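Local coordinates for probable glutamine-binding lipoprotein GlnH (GLNBP) (Mycobacterium tuberculosis, PDB 6H20) that binds aspartate and related amino acids such as glutamate and, here, asparagine, as a family 3 solute-binding lipoprotein, and probably signals their presence to a kinase pathway of glutamate metabolism, at residues 264-267 against 268-271; 42-45 against 46-50; 195-199 against 200-204; 249-252 against 253-256. All blocks are in the same frame, centred on the assembly; numbering follows the deposited sequence.

Contact 1 of 4, residues 264-267 against 268-271; sequences NTLY and RKWL
L271 lies across the ring of Y267, four residues back at the close of helix 262-270. Its CB sits 3.7 Å from the centroid of the Y267 ring, almost on the ring normal (6°), a CH-pi contact over the middle of one face, while L271 CD1 reaches Y267 CD2 at 3.7 Å. The ring is put there by CG of Y267 standing opposite the backbone N (chi1 -164°), which swings it beside its own carbonyl and toward the helix end. The same pair is tied through the backbone: L271 N gives its hydrogen to Y267 O at 2.7 Å. That oxygen takes a second bond from W270 N at 3.3 Å, which arrives from above the carbonyl plane, 69° out of it. W270 N also makes a weak bond to L266 O. Two amide N-H groups converging on Y267 O, with L271 the first residue to leave helical angles, mark the C-terminal end of a helix. Further back, R268 N to N264 O at 3.0 Å is the straighter bond, and K269 N to T265 O at 2.9 Å is short but bent. The polar ends find partners beyond the segment: D80 OD2 receives both K269 NZ, as a salt bridge, and W270 NE1, as a hydrogen bond, and T265 OG1 bonds G261 O. L266 and W270 pack on helix 77-90, L266 against F77, D80 and I81, W270 against F77, while Y267 and L271 meet L139 of strand 139-148.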
loop_
_atom_site.group_PDB
_atom_site.type_symbol
_atom_site.label_atom_id
_atom_site.label_comp_id
_atom_site.label_asym_id
_atom_site.label_seq_id
_atom_site.Cartn_x
_atom_site.Cartn_y
_atom_site.Cartn_z
ATOM N N ASN A 264 -16.573 4.433 -4.195
ATOM C CA ASN A 264 -16.537 5.532 -5.159
ATOM C C ASN A 264 -16.302 6.870 -4.464
ATOM O O ASN A 264 -15.522 7.710 -4.941
ATOM C CB ASN A 264 -17.855 5.562 -5.933
ATOM C CG ASN A 264 -17.889 6.653 -6.973
ATOM O OD1 ASN A 264 -17.303 6.519 -8.050
ATOM N ND2 ASN A 264 -18.562 7.751 -6.651
ATOM N N THR A 265 -16.970 7.084 -3.332
ATOM C CA THR A 265 -16.811 8.325 -2.584
ATOM C C THR A 265 -15.375 8.491 -2.101
ATOM O O THR A 265 -14.800 9.585 -2.190
ATOM C CB THR A 265 -17.798 8.331 -1.416
ATOM O OG1 THR A 265 -19.139 8.411 -1.927
ATOM C CG2 THR A 265 -17.540 9.495 -0.472
ATOM N N LEU A 266 -14.768 7.404 -1.617
ATOM C CA LEU A 266 -13.396 7.477 -1.130
ATOM C C LEU A 266 -12.407 7.719 -2.259
ATOM O O LEU A 266 -11.437 8.466 -2.079
ATOM C CB LEU A 266 -13.041 6.203 -0.360
ATOM C CG LEU A 266 -13.824 5.999 0.936
ATOM C CD1 LEU A 266 -13.364 4.712 1.612
ATOM C CD2 LEU A 266 -13.657 7.192 1.871
ATOM N N TYR A 267 -12.613 7.088 -3.419
ATOM C CA TYR A 267 -11.753 7.367 -4.566
ATOM C C TYR A 267 -11.844 8.833 -4.960
ATOM O O TYR A 267 -10.824 9.488 -5.196
ATOM C CB TYR A 267 -12.135 6.483 -5.761
ATOM C CG TYR A 267 -11.061 6.435 -6.840
ATOM C CD1 TYR A 267 -10.941 7.446 -7.796
ATOM C CD2 TYR A 267 -10.160 5.386 -6.886
ATOM C CE1 TYR A 267 -9.943 7.397 -8.774
ATOM C CE2 TYR A 267 -9.172 5.327 -7.848
ATOM C CZ TYR A 267 -9.064 6.326 -8.784
ATOM O OH TYR A 267 -8.065 6.235 -9.731
ATOM N N ARG A 268 -13.064 9.361 -5.047
ATOM C CA ARG A 268 -13.220 10.762 -5.418
ATOM C C ARG A 268 -12.637 11.687 -4.356
ATOM O O ARG A 268 -12.137 12.768 -4.679
ATOM C CB ARG A 268 -14.693 11.066 -5.696
ATOM C CG ARG A 268 -15.237 10.339 -6.926
ATOM C CD ARG A 268 -16.648 10.795 -7.320
ATOM N NE ARG A 268 -17.536 10.931 -6.170
ATOM C CZ ARG A 268 -17.808 12.085 -5.568
ATOM N NH1 ARG A 268 -17.259 13.209 -6.014
ATOM N NH2 ARG A 268 -18.621 12.115 -4.520
ATOM N N LYS A 269 -12.662 11.270 -3.090
ATOM C CA LYS A 269 -12.126 12.104 -2.021
ATOM C C LYS A 269 -10.608 12.218 -2.112
ATOM O O LYS A 269 -10.046 13.293 -1.867
ATOM C CB LYS A 269 -12.546 11.511 -0.676
ATOM C CG LYS A 269 -12.049 12.225 0.569
ATOM C CD LYS A 269 -12.676 11.573 1.800
ATOM C CE LYS A 269 -12.124 12.118 3.105
ATOM N NZ LYS A 269 -12.589 11.258 4.239
ATOM N N TRP A 270 -9.930 11.141 -2.509
ATOM C CA TRP A 270 -8.483 11.041 -2.366
ATOM C C TRP A 270 -7.703 10.955 -3.670
ATOM O O TRP A 270 -6.554 11.404 -3.704
ATOM C CB TRP A 270 -8.122 9.819 -1.496
ATOM C CG TRP A 270 -8.545 10.003 -0.070
ATOM C CD1 TRP A 270 -9.517 9.302 0.608
ATOM C CD2 TRP A 270 -8.051 10.984 0.842
ATOM N NE1 TRP A 270 -9.633 9.779 1.892
ATOM C CE2 TRP A 270 -8.742 10.809 2.063
ATOM C CE3 TRP A 270 -7.069 11.984 0.756
ATOM C CZ2 TRP A 270 -8.497 11.607 3.177
ATOM C CZ3 TRP A 270 -6.831 12.775 1.864
ATOM C CH2 TRP A 270 -7.534 12.576 3.064
ATOM N N LEU A 271 -8.264 10.378 -4.732
ATOM C CA LEU A 271 -7.452 9.870 -5.832
ATOM C C LEU A 271 -7.801 10.459 -7.193
ATOM O O LEU A 271 -7.344 9.928 -8.213
ATOM C CB LEU A 271 -7.544 8.339 -5.891
ATOM C CG LEU A 271 -7.090 7.621 -4.615
ATOM C CD1 LEU A 271 -7.143 6.100 -4.798
ATOM C CD2 LEU A 271 -5.703 8.067 -4.176
#

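Contact 2 of 4, residues 42-45 against 46-50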
loop_
_atom_site.group_PDB
_atom_site.type_symbol
_atom_site.label_atom_id
_atom_site.label_comp_id
_atom_site.label_asym_id
_atom_site.label_seq_id
_atom_site.Cartn_x
_atom_site.Cartn_y
_atom_site.Cartn_z
ATOM N N ALA A 42 -19.620 -12.719 15.435
ATOM C CA ALA A 42 -18.855 -13.618 16.295
ATOM C C ALA A 42 -17.373 -13.594 15.939
ATOM O O ALA A 42 -16.510 -13.726 16.818
ATOM C CB ALA A 42 -19.412 -15.040 16.208
ATOM N N ALA A 43 -17.058 -13.408 14.655
ATOM C CA ALA A 43 -15.670 -13.452 14.201
ATOM C C ALA A 43 -14.853 -12.256 14.667
ATOM O O ALA A 43 -13.615 -12.317 14.629
ATOM C CB ALA A 43 -15.629 -13.538 12.675
ATOM N N VAL A 44 -15.505 -11.174 15.083
ATOM C CA VAL A 44 -14.807 -9.982 15.559
ATOM C C VAL A 44 -15.098 -9.695 17.030
ATOM O O VAL A 44 -14.856 -8.579 17.495
ATOM C CB VAL A 44 -15.073 -8.760 14.669
ATOM C CG1 VAL A 44 -14.514 -8.995 13.296
ATOM C CG2 VAL A 44 -16.561 -8.445 14.606
ATOM N N ALA A 45 -15.590 -10.694 17.772
ATOM C CA ALA A 45 -15.998 -10.458 19.157
ATOM C C ALA A 45 -14.823 -10.030 20.020
ATOM O O ALA A 45 -14.984 -9.228 20.948
ATOM C CB ALA A 45 -16.666 -11.710 19.737
ATOM N N ASP A 46 -13.632 -10.557 19.733
ATOM C CA ASP A 46 -12.458 -10.182 20.514
ATOM C C ASP A 46 -12.068 -8.736 20.254
ATOM O O ASP A 46 -11.678 -8.013 21.184
ATOM C CB ASP A 46 -11.298 -11.126 20.205
ATOM C CG ASP A 46 -11.522 -12.523 20.759
ATOM O OD1 ASP A 46 -12.397 -12.686 21.641
ATOM O OD2 ASP A 46 -10.816 -13.457 20.321
ATOM N N ILE A 47 -12.157 -8.297 18.999
ATOM C CA ILE A 47 -11.885 -6.900 18.677
ATOM C C ILE A 47 -12.896 -6.003 19.373
ATOM O O ILE A 47 -12.540 -5.005 20.009
ATOM C CB ILE A 47 -11.896 -6.692 17.153
ATOM C CG1 ILE A 47 -10.699 -7.399 16.511
ATOM C CG2 ILE A 47 -11.896 -5.206 16.822
ATOM C CD1 ILE A 47 -10.805 -7.537 14.999
ATOM N N ARG A 48 -14.175 -6.364 19.273
ATOM C CA ARG A 48 -15.225 -5.573 19.898
ATOM C C ARG A 48 -15.004 -5.452 21.400
ATOM O O ARG A 48 -15.181 -4.371 21.975
ATOM C CB ARG A 48 -16.580 -6.216 19.599
ATOM C CG ARG A 48 -17.726 -5.234 19.489
ATOM C CD ARG A 48 -18.968 -5.912 18.937
ATOM N NE ARG A 48 -19.226 -7.194 19.592
ATOM C CZ ARG A 48 -19.231 -8.370 18.966
ATOM N NH1 ARG A 48 -18.984 -8.437 17.662
ATOM N NH2 ARG A 48 -19.477 -9.484 19.650
ATOM N N ALA A 49 -14.588 -6.545 22.051
ATOM C CA ALA A 49 -14.340 -6.510 23.488
ATOM C C ALA A 49 -13.138 -5.645 23.832
ATOM O O ALA A 49 -13.076 -5.084 24.934
ATOM C CB ALA A 49 -14.140 -7.925 24.028
ATOM N N ARG A 50 -12.167 -5.540 22.925
ATOM C CA ARG A 50 -11.033 -4.651 23.156
ATOM C C ARG A 50 -11.395 -3.186 22.961
ATOM O O ARG A 50 -10.596 -2.316 23.328
ATOM C CB ARG A 50 -9.840 -5.024 22.270
ATOM C CG ARG A 50 -9.089 -6.270 22.724
ATOM C CD ARG A 50 -7.760 -6.423 21.997
ATOM N NE ARG A 50 -7.938 -6.835 20.604
ATOM C CZ ARG A 50 -8.074 -8.097 20.209
ATOM N NH1 ARG A 50 -8.048 -9.082 21.098
ATOM N NH2 ARG A 50 -8.233 -8.379 18.920
HETATM O O HOH W 1 -13.397 -13.257 17.994
#
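V44 and R48 meet where helix 37-43 gives way to helix 45-50, with V44 in the N-cap position. The close part is the first turn of the new helix. V44 O takes the hydrogen of R48 N at 2.9 Å in a nearly straight bond (170°), and A45 O takes that of A49 N at the same length. The R48 side chain, bent at chi3 (46°), folds back over this turn and lays one guanidinium face on A45, whose CA stands 3.4 Å above the plane, offset toward the rim. R48 NH2 approaches A45 CB to 3.6 Å, and NH1 comes within 3.9 Å of V44 CG2, the V44 and R48 side chains crossing at about a right angle. A hydrogen bond from NH1 to D41 O, in the preceding helix, helps to hold the guanidinium there. V44 CG1 and I47 CD1 touch each other only loosely, at 4.3 Å, because both are turned into the neighbouring helices. The loose side is the exposed one around A42 and D46, where a water accepts from D46 N at 3.2 Å and donates weakly to A42 O, which also takes a weak direct bond from A45 N. R50, also exposed, makes a salt bridge with D116. Inward, V44 and I47 rest on I89 of helix 77-90 and L246 of helix 244-259, V44 adding F249; I47 and R48 touch F90, so the junction is wedged against both helices.

Contact 3 of 4, residues 195-199 against 200-204; sequences LVALQ and QREID
V196 begins the contact: its O accepts the hydrogen of Q200 N at 2.9 Å, and its side chain lies alongside that of Q200, both pointing the same way. Q200 NE2 comes to 3.3 Å from V196 CG1, a close approach of amide to methyl, and Q200 CG lies close to V196 O. At A197, O is bonded by E202 N at 2.8 Å, five residues on, and CB meets I203 CD1 at 3.8 Å. L198 follows with O receiving R201 N at 2.9 Å from well above its carbonyl plane, and with CB also 3.8 Å from I203 CD1. I203 thus tucks back under the last helical turn; its CG1, set between backbone N and carbonyl carbon (chi1 56°), points at the A197-L198 backbone. L198 CD1 extends on to I203 O at 3.5 Å. Past I203, D204 forms a salt bridge with R163 as the chain enters strand 205-207. The six-to-one bond from E202 to A197, the five-to-two bond from R201 to L198 and the positive phi of R201 (58°), with I203 packed beside them, make up the Schellman motif that ends helix 191-199; the motif itself rests on the two bonds and that phi.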
loop_
_atom_site.group_PDB
_atom_site.type_symbol
_atom_site.label_atom_id
_atom_site.label_comp_id
_atom_site.label_asym_id
_atom_site.label_seq_id
_atom_site.Cartn_x
_atom_site.Cartn_y
_atom_site.Cartn_z
ATOM N N LEU A 195 10.843 11.595 -1.425
ATOM C CA LEU A 195 10.502 12.921 -1.923
ATOM C C LEU A 195 11.504 13.952 -1.435
ATOM O O LEU A 195 11.985 14.780 -2.216
ATOM C CB LEU A 195 9.078 13.292 -1.509
ATOM C CG LEU A 195 8.706 14.725 -1.882
ATOM C CD1 LEU A 195 8.792 14.917 -3.396
ATOM C CD2 LEU A 195 7.327 15.082 -1.364
ATOM N N VAL A 196 11.858 13.900 -0.151
ATOM C CA VAL A 196 12.865 14.822 0.375
ATOM C C VAL A 196 14.179 14.672 -0.384
ATOM O O VAL A 196 14.808 15.664 -0.775
ATOM C CB VAL A 196 13.053 14.612 1.889
ATOM C CG1 VAL A 196 14.252 15.422 2.391
ATOM C CG2 VAL A 196 11.791 15.014 2.624
ATOM N N ALA A 197 14.610 13.429 -0.603
ATOM C CA ALA A 197 15.863 13.189 -1.312
ATOM C C ALA A 197 15.833 13.785 -2.714
ATOM O O ALA A 197 16.836 14.335 -3.186
ATOM C CB ALA A 197 16.144 11.690 -1.377
ATOM N N LEU A 198 14.697 13.676 -3.403
ATOM C CA LEU A 198 14.612 14.221 -4.755
ATOM C C LEU A 198 14.563 15.741 -4.715
ATOM O O LEU A 198 15.196 16.416 -5.539
ATOM C CB LEU A 198 13.395 13.638 -5.476
ATOM C CG LEU A 198 13.220 13.991 -6.955
ATOM C CD1 LEU A 198 14.471 13.691 -7.779
ATOM C CD2 LEU A 198 12.028 13.232 -7.516
ATOM N N GLN A 199 13.837 16.300 -3.743
ATOM C CA GLN A 199 13.815 17.754 -3.599
ATOM C C GLN A 199 15.209 18.308 -3.362
ATOM O O GLN A 199 15.525 19.416 -3.819
ATOM C CB GLN A 199 12.885 18.154 -2.458
ATOM C CG GLN A 199 11.429 17.937 -2.791
ATOM C CD GLN A 199 10.503 18.172 -1.625
ATOM O OE1 GLN A 199 10.816 17.842 -0.483
ATOM N NE2 GLN A 199 9.333 18.724 -1.913
ATOM N N GLN A 200 16.050 17.563 -2.652
ATOM C CA GLN A 200 17.412 17.991 -2.376
ATOM C C GLN A 200 18.398 17.515 -3.431
ATOM O O GLN A 200 19.611 17.679 -3.243
ATOM C CB GLN A 200 17.840 17.529 -0.986
ATOM C CG GLN A 200 16.839 17.893 0.081
ATOM C CD GLN A 200 17.396 17.777 1.478
ATOM O OE1 GLN A 200 18.605 17.639 1.674
ATOM N NE2 GLN A 200 16.511 17.830 2.465
ATOM N N ARG A 201 17.902 16.941 -4.531
ATOM C CA ARG A 201 18.737 16.470 -5.642
ATOM C C ARG A 201 19.776 15.442 -5.195
ATOM O O ARG A 201 20.885 15.385 -5.734
ATOM C CB ARG A 201 19.378 17.636 -6.406
ATOM C CG ARG A 201 18.377 18.709 -6.790
ATOM C CD ARG A 201 18.918 19.617 -7.879
ATOM N NE ARG A 201 17.867 20.038 -8.803
ATOM C CZ ARG A 201 17.271 21.227 -8.770
ATOM N NH1 ARG A 201 17.621 22.121 -7.856
ATOM N NH2 ARG A 201 16.326 21.523 -9.653
ATOM N N GLU A 202 19.416 14.610 -4.216
ATOM C CA GLU A 202 20.261 13.516 -3.762
ATOM C C GLU A 202 19.976 12.222 -4.502
ATOM O O GLU A 202 20.692 11.232 -4.297
ATOM C CB GLU A 202 20.070 13.308 -2.260
ATOM C CG GLU A 202 20.492 14.522 -1.465
ATOM C CD GLU A 202 20.130 14.432 -0.005
ATOM O OE1 GLU A 202 19.239 13.634 0.350
ATOM O OE2 GLU A 202 20.737 15.178 0.794
ATOM N N ILE A 203 18.947 12.222 -5.351
ATOM C CA ILE A 203 18.576 11.094 -6.195
ATOM C C ILE A 203 18.058 11.668 -7.511
ATOM O O ILE A 203 17.871 12.877 -7.657
ATOM C CB ILE A 203 17.482 10.215 -5.542
ATOM C CG1 ILE A 203 16.275 11.094 -5.211
ATOM C CG2 ILE A 203 18.016 9.504 -4.297
ATOM C CD1 ILE A 203 15.040 10.315 -4.782
ATOM N N ASP A 204 17.786 10.784 -8.467
ATOM C CA ASP A 204 17.306 11.205 -9.778
ATOM C C ASP A 204 15.856 10.840 -10.057
ATOM O O ASP A 204 15.196 11.529 -10.849
ATOM C CB ASP A 204 18.194 10.601 -10.869
ATOM C CG ASP A 204 19.641 10.978 -10.684
ATOM O OD1 ASP A 204 19.925 12.196 -10.676
ATOM O OD2 ASP A 204 20.479 10.068 -10.508
#

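Contact 4 of 4, residues 249-252 against 253-256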
loop_
_atom_site.group_PDB
_atom_site.type_symbol
_atom_site.label_atom_id
_atom_site.label_comp_id
_atom_site.label_asym_id
_atom_site.label_seq_id
_atom_site.Cartn_x
_atom_site.Cartn_y
_atom_site.Cartn_z
ATOM N N PHE A 249 -14.635 -11.438 7.420
ATOM C CA PHE A 249 -15.296 -10.223 7.885
ATOM C C PHE A 249 -14.902 -9.025 7.028
ATOM O O PHE A 249 -15.770 -8.283 6.544
ATOM C CB PHE A 249 -14.967 -9.954 9.364
ATOM C CG PHE A 249 -15.768 -8.828 9.953
ATOM C CD1 PHE A 249 -15.389 -7.495 9.750
ATOM C CD2 PHE A 249 -16.933 -9.097 10.665
ATOM C CE1 PHE A 249 -16.150 -6.460 10.266
ATOM C CE2 PHE A 249 -17.693 -8.074 11.181
ATOM C CZ PHE A 249 -17.308 -6.753 10.980
ATOM N N VAL A 250 -13.594 -8.810 6.842
ATOM C CA VAL A 250 -13.135 -7.679 6.032
ATOM C C VAL A 250 -13.643 -7.798 4.603
ATOM O O VAL A 250 -14.023 -6.802 3.978
ATOM C CB VAL A 250 -11.599 -7.568 6.092
ATOM C CG1 VAL A 250 -11.100 -6.506 5.121
ATOM C CG2 VAL A 250 -11.151 -7.228 7.521
ATOM N N ASN A 251 -13.693 -9.014 4.067
ATOM C CA ASN A 251 -14.221 -9.150 2.715
ATOM C C ASN A 251 -15.691 -8.767 2.654
ATOM O O ASN A 251 -16.152 -8.253 1.626
ATOM C CB ASN A 251 -13.956 -10.559 2.180
ATOM C CG ASN A 251 -12.491 -10.761 1.846
ATOM O OD1 ASN A 251 -11.756 -9.779 1.690
ATOM N ND2 ASN A 251 -12.062 -12.008 1.705
ATOM N N GLY A 252 -16.435 -8.996 3.744
ATOM C CA GLY A 252 -17.788 -8.477 3.826
ATOM C C GLY A 252 -17.833 -6.958 3.770
ATOM O O GLY A 252 -18.658 -6.377 3.053
ATOM N N THR A 253 -16.945 -6.292 4.522
ATOM C CA THR A 253 -16.857 -4.835 4.449
ATOM C C THR A 253 -16.560 -4.382 3.031
ATOM O O THR A 253 -17.159 -3.415 2.537
ATOM C CB THR A 253 -15.761 -4.308 5.386
ATOM O OG1 THR A 253 -16.029 -4.737 6.728
ATOM C CG2 THR A 253 -15.736 -2.782 5.353
ATOM N N LEU A 254 -15.623 -5.058 2.362
ATOM C CA LEU A 254 -15.281 -4.632 1.012
ATOM C C LEU A 254 -16.451 -4.829 0.051
ATOM O O LEU A 254 -16.697 -3.974 -0.802
ATOM C CB LEU A 254 -14.012 -5.335 0.530
ATOM C CG LEU A 254 -12.783 -4.969 1.370
ATOM C CD1 LEU A 254 -11.524 -5.683 0.879
ATOM C CD2 LEU A 254 -12.558 -3.441 1.427
ATOM N N GLU A 255 -17.193 -5.937 0.172
ATOM C CA GLU A 255 -18.415 -6.082 -0.623
ATOM C C GLU A 255 -19.379 -4.937 -0.355
ATOM O O GLU A 255 -19.963 -4.366 -1.289
ATOM C CB GLU A 255 -19.113 -7.410 -0.318
ATOM C CG GLU A 255 -18.417 -8.654 -0.870
ATOM C CD GLU A 255 -18.675 -8.873 -2.352
ATOM O OE1 GLU A 255 -19.537 -8.170 -2.940
ATOM O OE2 GLU A 255 -18.021 -9.765 -2.927
ATOM N N ARG A 256 -19.556 -4.571 0.918
ATOM C CA ARG A 256 -20.443 -3.453 1.225
ATOM C C ARG A 256 -19.998 -2.177 0.526
ATOM O O ARG A 256 -20.796 -1.530 -0.160
ATOM C CB ARG A 256 -20.552 -3.218 2.727
ATOM C CG ARG A 256 -21.523 -2.085 3.008
ATOM C CD ARG A 256 -21.684 -1.820 4.482
ATOM N NE ARG A 256 -20.452 -1.476 5.199
ATOM C CZ ARG A 256 -19.871 -0.275 5.181
ATOM N NH1 ARG A 256 -20.370 0.706 4.434
ATOM N NH2 ARG A 256 -18.780 -0.056 5.910
#
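The F249 ring meets T253 obliquely, T253 OG1 standing 3.9 Å from F249 CE1. CG of F249 opposite its backbone N (chi1 -172°) carries the ring out beside T253. The pair belongs to two turns within helix 244-259 of the solute-binding fold, bonded regularly from each residue to the fourth one on. T253 N donates to F249 O at 3.1 Å, lying in the carbonyl plane, and L254 N to V250 O at 2.9 Å; E255 N to N251 O and R256 N to G252 O continue the series. The R256 guanidinium, on a chain bent at chi3, turns away from its own helix toward acids: NE to D88, NH2 to E84 and NH1 to D260, three salt bridges, one to each nitrogen, that fix its rotation. The other polar ends are likewise held from outside, T253 OG1 by D88 OD2 of helix 77-90, N251 OD1 by T136 N, N251 ND2 by L31 O and S30 OG, and E255 OE2 by Y285 OH. F249 packs on D88 and I89 of helix 77-90 and V250 on V237 and I239 of strand 232-240, so this part of the helix is wedged between that helix and that strand. L254 CG is 3.4 Å from V250 O, and its CD1 is 4.3 Å from V250 CG1.

In the fold
Contact 4 is the buried one; contacts 1, 2 and 3 are partly buried. Contacts 1, 2 and 4 all pack on helix 77-90, and contacts 2 and 4 touch directly, V44 CG1 lying 3.6 Å from F249 CG. Contacts 1 and 4 sit on successive helices, their nearest atoms about 8 Å apart, while contact 3 lies on the opposite side of the chain's centre from contacts 2 and 4. Three mark helix boundaries: an N-cap start in contact 2, a Schellman end in contact 3 and, in contact 1, a helix end where a leucine lies over a tyrosine ring. In contact 4, mid-helix, the polar side chains instead bond to acids, backbone groups and hydroxyls of neighbouring elements.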